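Local coordinates for protein fimbrial subunit type 1 (Actinomyces oris, PDB 3UXF) that forms the shaft of the type 1 fimbriae of this oral bacterium as their major, cell-wall-anchored structural subunit, at residues G61-K72 and N163-Y177. Sequence-based numbering, arbitrary orientation.
Sequences GTGNEDPQAECK and NPQDTAKWNYNVHVY
Gly-63 and His-175 bring a loop against one face of a beta-sandwich, the N-terminal pilin domain of the fimbrial subunit. The loop joins strand 44-48 to strand 78-84. It crosses the strand 170-176 and the turns before it, on the side turned from strand 155-159.

Three direct hydrogen bonds join the segments. His-175 N donates to Gly-63 O at 2.8 Å. Asp-66 N gives a nearly straight bond to Tyr-177 OH, 2.7 Å long. The third links the amides of Asn-64 and Asn-163, whose planes lie 58° apart. Asn-64 ND2 points an N-H, within its own amide plane, at Asn-163 OD1 2.9 Å away. The same oxygen closes an Asx turn by accepting from Gln-165 N on its opposite face. Two donors thus grip Asn-163 OD1. Within the loop, Thr-62 OG1 accepts from Asn-64 N, an ST turn.

Side-chain packing flanks Gly-63 in sequence. Glu-65 CB sits over the centre of the His-175 ring, 3.7 Å from its centroid, in a CH-pi contact. Glu-65 CG is anti to the backbone N (chi1 -172°), and the chain runs on extended past the ring. The carboxylate plane of Glu-65 lies 12° from the ring plane of His-175, and Glu-65 OE1 comes 3.6 Å from His-175 CE1. His-175 ND1 is hydrogen-bonded to His-48, which also stacks on Tyr-177. At the other end, Thr-62 CB meets Pro-164 CG at 3.6 Å, the two side chains crossing at about a right angle.

Ordered waters complete the seam. One bridges Gly-63 N and His-175 O. Another lies by Tyr-177 OH, at the edge of the ring. The third donates to Thr-62 O and to Asn-64 OD1, and accepts from Asn-171 ND2 at 2.9 Å.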
# COMPACT_ATOMS: atom_id res chain seq x y z
N GLY A 61 11.99 22.27 13.34
CA GLY A 61 13.06 22.54 12.38
C GLY A 61 14.10 23.50 12.93
O GLY A 61 13.93 24.72 12.87
N THR A 62 15.22 22.95 13.42
CA THR A 62 16.25 23.76 14.07
C THR A 62 17.17 24.51 13.13
O THR A 62 17.82 25.47 13.56
CB THR A 62 17.17 22.92 14.99
OG1 THR A 62 17.98 22.03 14.21
CG2 THR A 62 16.35 22.11 15.99
N GLY A 63 17.25 24.09 11.87
CA GLY A 63 18.23 24.65 10.94
C GLY A 63 19.59 23.99 10.99
O GLY A 63 20.49 24.28 10.15
N ASN A 64 19.75 23.07 11.93
CA ASN A 64 21.01 22.35 12.08
C ASN A 64 20.92 20.98 11.44
O ASN A 64 19.87 20.34 11.46
CB ASN A 64 21.36 22.17 13.55
CG ASN A 64 21.50 23.51 14.29
OD1 ASN A 64 22.02 24.46 13.74
ND2 ASN A 64 20.99 23.57 15.51
N GLU A 65 22.04 20.50 10.91
CA GLU A 65 22.07 19.16 10.34
C GLU A 65 21.77 18.13 11.44
O GLU A 65 22.24 18.26 12.56
CB GLU A 65 23.43 18.87 9.71
CG GLU A 65 23.49 17.56 8.95
CD GLU A 65 24.81 17.37 8.23
OE1 GLU A 65 25.68 18.25 8.33
OE2 GLU A 65 24.98 16.32 7.57
N ASP A 66 20.97 17.13 11.10
CA ASP A 66 20.58 16.08 12.04
C ASP A 66 20.99 14.71 11.52
O ASP A 66 20.22 14.04 10.84
CB ASP A 66 19.07 16.12 12.27
CG ASP A 66 18.63 15.24 13.43
OD1 ASP A 66 19.49 14.56 14.02
OD2 ASP A 66 17.42 15.25 13.75
N PRO A 67 22.21 14.29 11.84
CA PRO A 67 22.76 13.02 11.37
C PRO A 67 22.00 11.79 11.86
O PRO A 67 22.59 10.92 12.49
CB PRO A 67 24.17 13.02 11.96
CG PRO A 67 24.01 13.76 13.24
CD PRO A 67 22.93 14.80 13.02
N GLN A 68 20.70 11.72 11.57
CA GLN A 68 19.89 10.58 11.97
C GLN A 68 19.01 10.89 13.17
O GLN A 68 19.42 10.68 14.31
CB GLN A 68 20.78 9.38 12.30
CG GLN A 68 21.37 9.41 13.71
CD GLN A 68 20.80 8.33 14.62
OE1 GLN A 68 20.81 8.47 15.84
NE2 GLN A 68 20.29 7.26 14.02
N ALA A 69 17.80 11.38 12.92
CA ALA A 69 17.34 11.68 11.57
C ALA A 69 17.27 10.49 10.62
O ALA A 69 18.16 10.29 9.79
CB ALA A 69 18.19 12.79 10.95
N GLU A 70 16.20 9.70 10.73
CA GLU A 70 15.95 8.62 9.80
C GLU A 70 15.59 9.26 8.48
O GLU A 70 14.68 10.09 8.40
CB GLU A 70 14.80 7.75 10.31
CG GLU A 70 13.63 8.57 10.84
CD GLU A 70 12.61 7.73 11.60
OE1 GLU A 70 12.36 6.57 11.19
OE2 GLU A 70 12.05 8.24 12.60
N CYS A 71 16.33 8.91 7.43
CA CYS A 71 16.07 9.47 6.12
C CYS A 71 16.43 8.48 5.03
O CYS A 71 17.59 8.10 4.89
CB CYS A 71 16.88 10.76 5.93
SG CYS A 71 16.65 11.53 4.32
N LYS A 72 15.43 8.04 4.29
CA LYS A 72 15.71 7.31 3.07
C LYS A 72 15.77 8.33 1.95
O LYS A 72 14.76 8.92 1.57
CB LYS A 72 14.63 6.25 2.83
CG LYS A 72 14.73 5.12 3.85
CD LYS A 72 13.40 4.41 4.09
CE LYS A 72 13.55 3.32 5.17
NZ LYS A 72 12.31 2.49 5.36
N ASN A 163 20.33 30.01 15.87
CA ASN A 163 20.47 28.63 16.30
C ASN A 163 19.74 28.36 17.62
O ASN A 163 20.15 28.85 18.66
CB ASN A 163 21.95 28.27 16.44
CG ASN A 163 22.18 26.78 16.64
OD1 ASN A 163 21.27 26.05 17.01
ND2 ASN A 163 23.40 26.34 16.39
N PRO A 164 18.67 27.58 17.56
CA PRO A 164 17.89 27.27 18.77
C PRO A 164 18.69 26.48 19.80
O PRO A 164 18.36 26.51 20.98
CB PRO A 164 16.71 26.45 18.24
CG PRO A 164 17.16 25.94 16.92
CD PRO A 164 18.08 26.97 16.36
N GLN A 165 19.73 25.78 19.35
CA GLN A 165 20.57 25.01 20.26
C GLN A 165 21.65 25.88 20.90
O GLN A 165 22.31 25.48 21.85
CB GLN A 165 21.21 23.83 19.53
CG GLN A 165 20.20 22.82 19.01
CD GLN A 165 18.93 22.78 19.84
OE1 GLN A 165 17.82 22.88 19.31
NE2 GLN A 165 19.09 22.63 21.15
N ASP A 166 21.81 27.08 20.35
CA ASP A 166 22.75 28.06 20.87
C ASP A 166 22.29 29.43 20.38
O ASP A 166 22.74 29.92 19.35
CB ASP A 166 24.17 27.77 20.40
CG ASP A 166 25.20 28.67 21.05
OD1 ASP A 166 24.79 29.66 21.69
OD2 ASP A 166 26.41 28.40 20.93
N THR A 167 21.37 30.04 21.13
CA THR A 167 20.76 31.29 20.72
C THR A 167 21.69 32.50 20.76
O THR A 167 21.24 33.64 20.64
CB THR A 167 19.48 31.59 21.53
OG1 THR A 167 19.82 31.74 22.92
CG2 THR A 167 18.49 30.45 21.38
N ALA A 168 22.98 32.25 20.90
CA ALA A 168 23.97 33.31 20.85
C ALA A 168 24.59 33.32 19.46
O ALA A 168 25.42 34.17 19.14
CB ALA A 168 25.04 33.11 21.90
N LYS A 169 24.17 32.38 18.63
CA LYS A 169 24.74 32.21 17.30
C LYS A 169 23.76 32.38 16.15
O LYS A 169 22.63 31.89 16.20
CB LYS A 169 25.38 30.83 17.18
CG LYS A 169 26.63 30.63 18.00
CD LYS A 169 27.29 29.30 17.66
CE LYS A 169 28.69 29.20 18.24
NZ LYS A 169 29.47 30.44 17.99
N TRP A 170 24.22 33.05 15.10
CA TRP A 170 23.50 33.12 13.85
C TRP A 170 24.06 31.97 13.03
O TRP A 170 25.27 31.84 12.90
CB TRP A 170 23.78 34.44 13.13
CG TRP A 170 22.94 35.61 13.56
CD1 TRP A 170 23.37 36.74 14.19
CD2 TRP A 170 21.53 35.78 13.35
NE1 TRP A 170 22.32 37.59 14.40
CE2 TRP A 170 21.17 37.03 13.90
CE3 TRP A 170 20.53 35.00 12.77
CZ2 TRP A 170 19.87 37.51 13.88
CZ3 TRP A 170 19.23 35.48 12.76
CH2 TRP A 170 18.92 36.72 13.31
N ASN A 171 23.19 31.13 12.48
CA ASN A 171 23.64 30.01 11.66
C ASN A 171 23.47 30.34 10.19
O ASN A 171 22.35 30.48 9.71
CB ASN A 171 22.88 28.74 12.03
CG ASN A 171 23.18 27.58 11.10
OD1 ASN A 171 24.24 27.53 10.48
ND2 ASN A 171 22.25 26.65 11.00
N TYR A 172 24.58 30.46 9.47
CA TYR A 172 24.55 30.84 8.06
C TYR A 172 24.55 29.64 7.12
O TYR A 172 24.45 29.79 5.91
CB TYR A 172 25.73 31.76 7.73
CG TYR A 172 25.68 33.11 8.41
CD1 TYR A 172 25.15 34.21 7.76
CD2 TYR A 172 26.17 33.28 9.69
CE1 TYR A 172 25.11 35.45 8.37
CE2 TYR A 172 26.12 34.51 10.32
CZ TYR A 172 25.59 35.59 9.65
OH TYR A 172 25.55 36.82 10.26
N ASN A 173 24.67 28.44 7.68
CA ASN A 173 24.66 27.22 6.89
C ASN A 173 23.48 26.39 7.34
O ASN A 173 23.59 25.55 8.22
CB ASN A 173 25.97 26.46 7.08
CG ASN A 173 27.17 27.26 6.64
OD1 ASN A 173 27.97 27.70 7.47
ND2 ASN A 173 27.31 27.47 5.34
N VAL A 174 22.32 26.70 6.77
CA VAL A 174 21.07 26.13 7.21
C VAL A 174 20.72 24.80 6.55
O VAL A 174 20.89 24.63 5.35
CB VAL A 174 19.91 27.13 7.01
CG1 VAL A 174 18.59 26.52 7.43
CG2 VAL A 174 20.19 28.41 7.78
N HIS A 175 20.24 23.87 7.36
CA HIS A 175 19.81 22.57 6.89
C HIS A 175 18.32 22.45 7.16
O HIS A 175 17.87 22.72 8.26
CB HIS A 175 20.56 21.45 7.61
CG HIS A 175 21.99 21.33 7.19
ND1 HIS A 175 22.44 20.31 6.39
CD2 HIS A 175 23.07 22.10 7.47
CE1 HIS A 175 23.74 20.45 6.18
NE2 HIS A 175 24.14 21.53 6.82
N VAL A 176 17.57 22.05 6.14
CA VAL A 176 16.13 21.89 6.30
C VAL A 176 15.67 20.51 5.85
O VAL A 176 16.17 19.97 4.88
CB VAL A 176 15.35 22.99 5.55
CG1 VAL A 176 15.55 24.34 6.22
CG2 VAL A 176 15.79 23.05 4.10
N TYR A 177 14.71 19.96 6.59
CA TYR A 177 14.13 18.66 6.28
C TYR A 177 12.64 18.87 6.02
O TYR A 177 11.83 18.80 6.93
CB TYR A 177 14.33 17.69 7.44
CG TYR A 177 15.78 17.43 7.77
CD1 TYR A 177 16.41 16.26 7.37
CD2 TYR A 177 16.53 18.36 8.49
CE1 TYR A 177 17.73 16.02 7.67
CE2 TYR A 177 17.85 18.13 8.79
CZ TYR A 177 18.45 16.96 8.38
OH TYR A 177 19.77 16.73 8.68
O HOH W 1 20.40 26.63 13.23
O HOH W 2 16.23 21.91 10.29
O HOH W 3 20.88 14.46 7.85